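Local coordinates for protein WipB (Legionella pneumophila, PDB 5NNY) that acts as a translocated effector Ser/Thr phosphatase that targets the host lysosomal nutrient-sensing machinery, at residues 16-21 with 109-114. Residues are numbered along the deposited sequence; the frame is centred on the assembly and turned at random.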
ATOM      1  N   LEU A  16       2.073   0.667 -14.468  1.00 15.97           N
ATOM      2  CA  LEU A  16       1.372   0.329 -15.705  1.00 19.40           C
ATOM      3  C   LEU A  16       0.379  -0.795 -15.474  1.00 18.41           C
ATOM      4  O   LEU A  16      -0.739  -0.769 -16.002  1.00 19.60           O
ATOM      5  CB  LEU A  16       2.357  -0.087 -16.803  1.00 14.93           C
ATOM      6  CG  LEU A  16       1.775  -0.556 -18.150  1.00 18.34           C
ATOM      7  CD1 LEU A  16       0.851   0.485 -18.847  1.00 15.15           C
ATOM      8  CD2 LEU A  16       2.906  -0.970 -19.090  1.00 20.83           C
ATOM      9  N   LEU A  17       0.776  -1.795 -14.688  1.00 17.55           N
ATOM     10  CA  LEU A  17      -0.170  -2.824 -14.279  1.00 20.27           C
ATOM     11  C   LEU A  17      -1.363  -2.209 -13.562  1.00 19.65           C
ATOM     12  O   LEU A  17      -2.515  -2.530 -13.881  1.00 19.87           O
ATOM     13  CB  LEU A  17       0.538  -3.846 -13.385  1.00 14.99           C
ATOM     14  CG  LEU A  17      -0.304  -4.925 -12.701  1.00 19.26           C
ATOM     15  CD1 LEU A  17      -1.118  -5.774 -13.690  1.00 20.45           C
ATOM     16  CD2 LEU A  17       0.588  -5.800 -11.831  1.00 20.42           C
ATOM     17  N   PHE A  18      -1.099  -1.298 -12.610  1.00 19.34           N
ATOM     18  CA  PHE A  18      -2.160  -0.550 -11.930  1.00 16.56           C
ATOM     19  C   PHE A  18      -3.062   0.166 -12.932  1.00 21.82           C
ATOM     20  O   PHE A  18      -4.292   0.049 -12.870  1.00 18.59           O
ATOM     21  CB  PHE A  18      -1.542   0.445 -10.943  1.00 20.73           C
ATOM     22  CG  PHE A  18      -2.520   1.034  -9.944  1.00 18.95           C
ATOM     23  CD1 PHE A  18      -3.630   0.326  -9.513  1.00 21.34           C
ATOM     24  CD2 PHE A  18      -2.315   2.302  -9.434  1.00 20.93           C
ATOM     25  CE1 PHE A  18      -4.507   0.889  -8.587  1.00 20.88           C
ATOM     26  CE2 PHE A  18      -3.186   2.864  -8.515  1.00 25.06           C
ATOM     27  CZ  PHE A  18      -4.293   2.155  -8.092  1.00 19.93           C
ATOM     28  N   LEU A  19      -2.469   0.920 -13.865  1.00 18.71           N
ATOM     29  CA  LEU A  19      -3.257   1.568 -14.908  1.00 21.40           C
ATOM     30  C   LEU A  19      -4.096   0.563 -15.689  1.00 23.64           C
ATOM     31  O   LEU A  19      -5.278   0.807 -15.957  1.00 18.20           O
ATOM     32  CB  LEU A  19      -2.335   2.330 -15.868  1.00 17.26           C
ATOM     33  CG  LEU A  19      -3.109   3.196 -16.880  1.00 22.35           C
ATOM     34  CD1 LEU A  19      -3.492   4.510 -16.243  1.00 23.04           C
ATOM     35  CD2 LEU A  19      -2.291   3.468 -18.128  1.00 16.99           C
ATOM     36  N   ASN A  20      -3.495  -0.557 -16.093  1.00 19.42           N
ATOM     37  CA  ASN A  20      -4.206  -1.536 -16.910  1.00 20.07           C
ATOM     38  C   ASN A  20      -5.460  -2.037 -16.202  1.00 21.43           C
ATOM     39  O   ASN A  20      -6.545  -2.097 -16.801  1.00 22.57           O
ATOM     40  CB  ASN A  20      -3.275  -2.698 -17.248  1.00 20.68           C
ATOM     41  CG  ASN A  20      -3.700  -3.437 -18.498  1.00 24.00           C
ATOM     42  OD1 ASN A  20      -4.257  -2.849 -19.433  1.00 31.79           O
ATOM     43  ND2 ASN A  20      -3.420  -4.735 -18.534  1.00 20.38           N
ATOM     44  N   ILE A  21      -5.330  -2.388 -14.923  1.00 19.04           N
ATOM     45  CA  ILE A  21      -6.479  -2.906 -14.189  1.00 17.47           C
ATOM     46  C   ILE A  21      -7.557  -1.839 -14.072  1.00 21.91           C
ATOM     47  O   ILE A  21      -8.748  -2.112 -14.296  1.00 22.23           O
ATOM     48  CB  ILE A  21      -6.040  -3.436 -12.812  1.00 20.87           C
ATOM     49  CG1 ILE A  21      -5.042  -4.581 -12.970  1.00 26.19           C
ATOM     50  CG2 ILE A  21      -7.242  -3.924 -12.015  1.00 18.91           C
ATOM     51  CD1 ILE A  21      -4.313  -4.925 -11.666  1.00 26.01           C
ATOM     52  N   LEU A 109       1.878   7.076  -6.818  1.00 13.81           N
ATOM     53  CA  LEU A 109       1.393   8.125  -5.922  1.00 21.67           C
ATOM     54  C   LEU A 109       0.506   9.119  -6.664  1.00 17.11           C
ATOM     55  O   LEU A 109      -0.518   9.571  -6.134  1.00 17.09           O
ATOM     56  CB  LEU A 109       2.565   8.852  -5.261  1.00 18.72           C
ATOM     57  CG  LEU A 109       3.315   8.105  -4.155  1.00 15.48           C
ATOM     58  CD1 LEU A 109       4.537   8.914  -3.687  1.00 16.32           C
ATOM     59  CD2 LEU A 109       2.371   7.818  -2.989  1.00 23.55           C
ATOM     60  N   LYS A 110       0.889   9.476  -7.893  1.00 14.71           N
ATOM     61  CA  LYS A 110       0.082  10.397  -8.687  1.00 17.77           C
ATOM     62  C   LYS A 110      -1.222   9.751  -9.113  1.00 21.80           C
ATOM     63  O   LYS A 110      -2.248  10.433  -9.225  1.00 20.28           O
ATOM     64  CB  LYS A 110       0.848  10.868  -9.924  1.00 19.96           C
ATOM     65  CG  LYS A 110       1.998  11.820  -9.616  1.00 24.41           C
ATOM     66  CD  LYS A 110       1.564  12.968  -8.711  1.00 30.70           C
ATOM     67  CE  LYS A 110       1.224  14.231  -9.504  1.00 24.62           C
ATOM     68  NZ  LYS A 110       0.592  15.280  -8.623  1.00 27.68           N
ATOM     69  N   LEU A 111      -1.193   8.443  -9.384  1.00 15.40           N
ATOM     70  CA  LEU A 111      -2.421   7.729  -9.737  1.00 17.58           C
ATOM     71  C   LEU A 111      -3.385   7.695  -8.563  1.00 22.03           C
ATOM     72  O   LEU A 111      -4.584   7.942  -8.731  1.00 20.08           O
ATOM     73  CB  LEU A 111      -2.106   6.307 -10.214  1.00 17.16           C
ATOM     74  CG  LEU A 111      -1.705   6.230 -11.691  1.00 28.36           C
ATOM     75  CD1 LEU A 111      -1.209   4.852 -12.030  1.00 20.73           C
ATOM     76  CD2 LEU A 111      -2.888   6.603 -12.612  1.00 28.39           C
ATOM     77  N   LEU A 112      -2.881   7.370  -7.368  1.00 18.83           N
ATOM     78  CA  LEU A 112      -3.716   7.407  -6.174  1.00 14.84           C
ATOM     79  C   LEU A 112      -4.310   8.795  -5.961  1.00 14.99           C
ATOM     80  O   LEU A 112      -5.480   8.925  -5.596  1.00 18.66           O
ATOM     81  CB  LEU A 112      -2.913   6.980  -4.941  1.00 15.23           C
ATOM     82  CG  LEU A 112      -2.385   5.544  -4.941  1.00 19.91           C
ATOM     83  CD1 LEU A 112      -1.541   5.245  -3.688  1.00 22.40           C
ATOM     84  CD2 LEU A 112      -3.559   4.537  -5.076  1.00 15.54           C
ATOM     85  N   GLN A 113      -3.510   9.846  -6.151  1.00 16.60           N
ATOM     86  CA  GLN A 113      -4.012  11.209  -5.968  1.00 18.62           C
ATOM     87  C   GLN A 113      -5.163  11.526  -6.923  1.00 20.62           C
ATOM     88  O   GLN A 113      -6.177  12.112  -6.521  1.00 20.84           O
ATOM     89  CB  GLN A 113      -2.865  12.196  -6.159  1.00 20.54           C
ATOM     90  CG  GLN A 113      -3.207  13.654  -5.886  1.00 21.37           C
ATOM     91  CD  GLN A 113      -1.969  14.516  -6.063  1.00 19.85           C
ATOM     92  OE1 GLN A 113      -1.260  14.372  -7.051  1.00 26.20           O
ATOM     93  NE2 GLN A 113      -1.689  15.384  -5.096  1.00 28.25           N
ATOM     94  N   ALA A 114      -5.030  11.139  -8.191  1.00 21.06           N
ATOM     95  CA  ALA A 114      -6.113  11.355  -9.151  1.00 21.54           C
ATOM     96  C   ALA A 114      -7.352  10.540  -8.791  1.00 26.80           C
ATOM     97  O   ALA A 114      -8.481  11.028  -8.912  1.00 22.11           O
ATOM     98  CB  ALA A 114      -5.645  11.004 -10.560  1.00 18.25           C
TER
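Lys110 NZ, gripped by Gln113 OE1 at 2.6 Å and by a salt bridge to Glu177, lies off the face of helix 105-117 where Leu111 and Leu112 meet Phe18. The amide oxygen takes the ammonium in its carbonyl plane, at a C=O...N angle of 149°. This bond spans one turn of the helix; the salt bridge links it to helix 175-186. The contacts with 16-21 are all apolar. Phe18, its CG anti to the backbone N (chi1 -166°), extends from 16-21 to 109-114. Its CD2 meets Leu111 CD1 at 3.8 Å, and the two side chains lie alongside, running opposite ways. Further along the ring, CE2 lies 3.8 Å from Leu112 CD2; that leucine is nearly perpendicular to the phenylalanine side chain. Leu19 CD1 adds a looser touch on Leu111 CD2, at 4.2 Å. Ile82 packs on both Leu19 and Leu111. The two helices follow adjacent parallel strands, 6-8 and 90-93, of the central sheet of the phosphatase domain, which has a phosphoesterase fold; the axes of 16-21 and 109-114 make an angle of 28° and come within 11.0 Å. With no hydrogen bond across, this buried junction rests on van der Waals packing of one ring and three leucines.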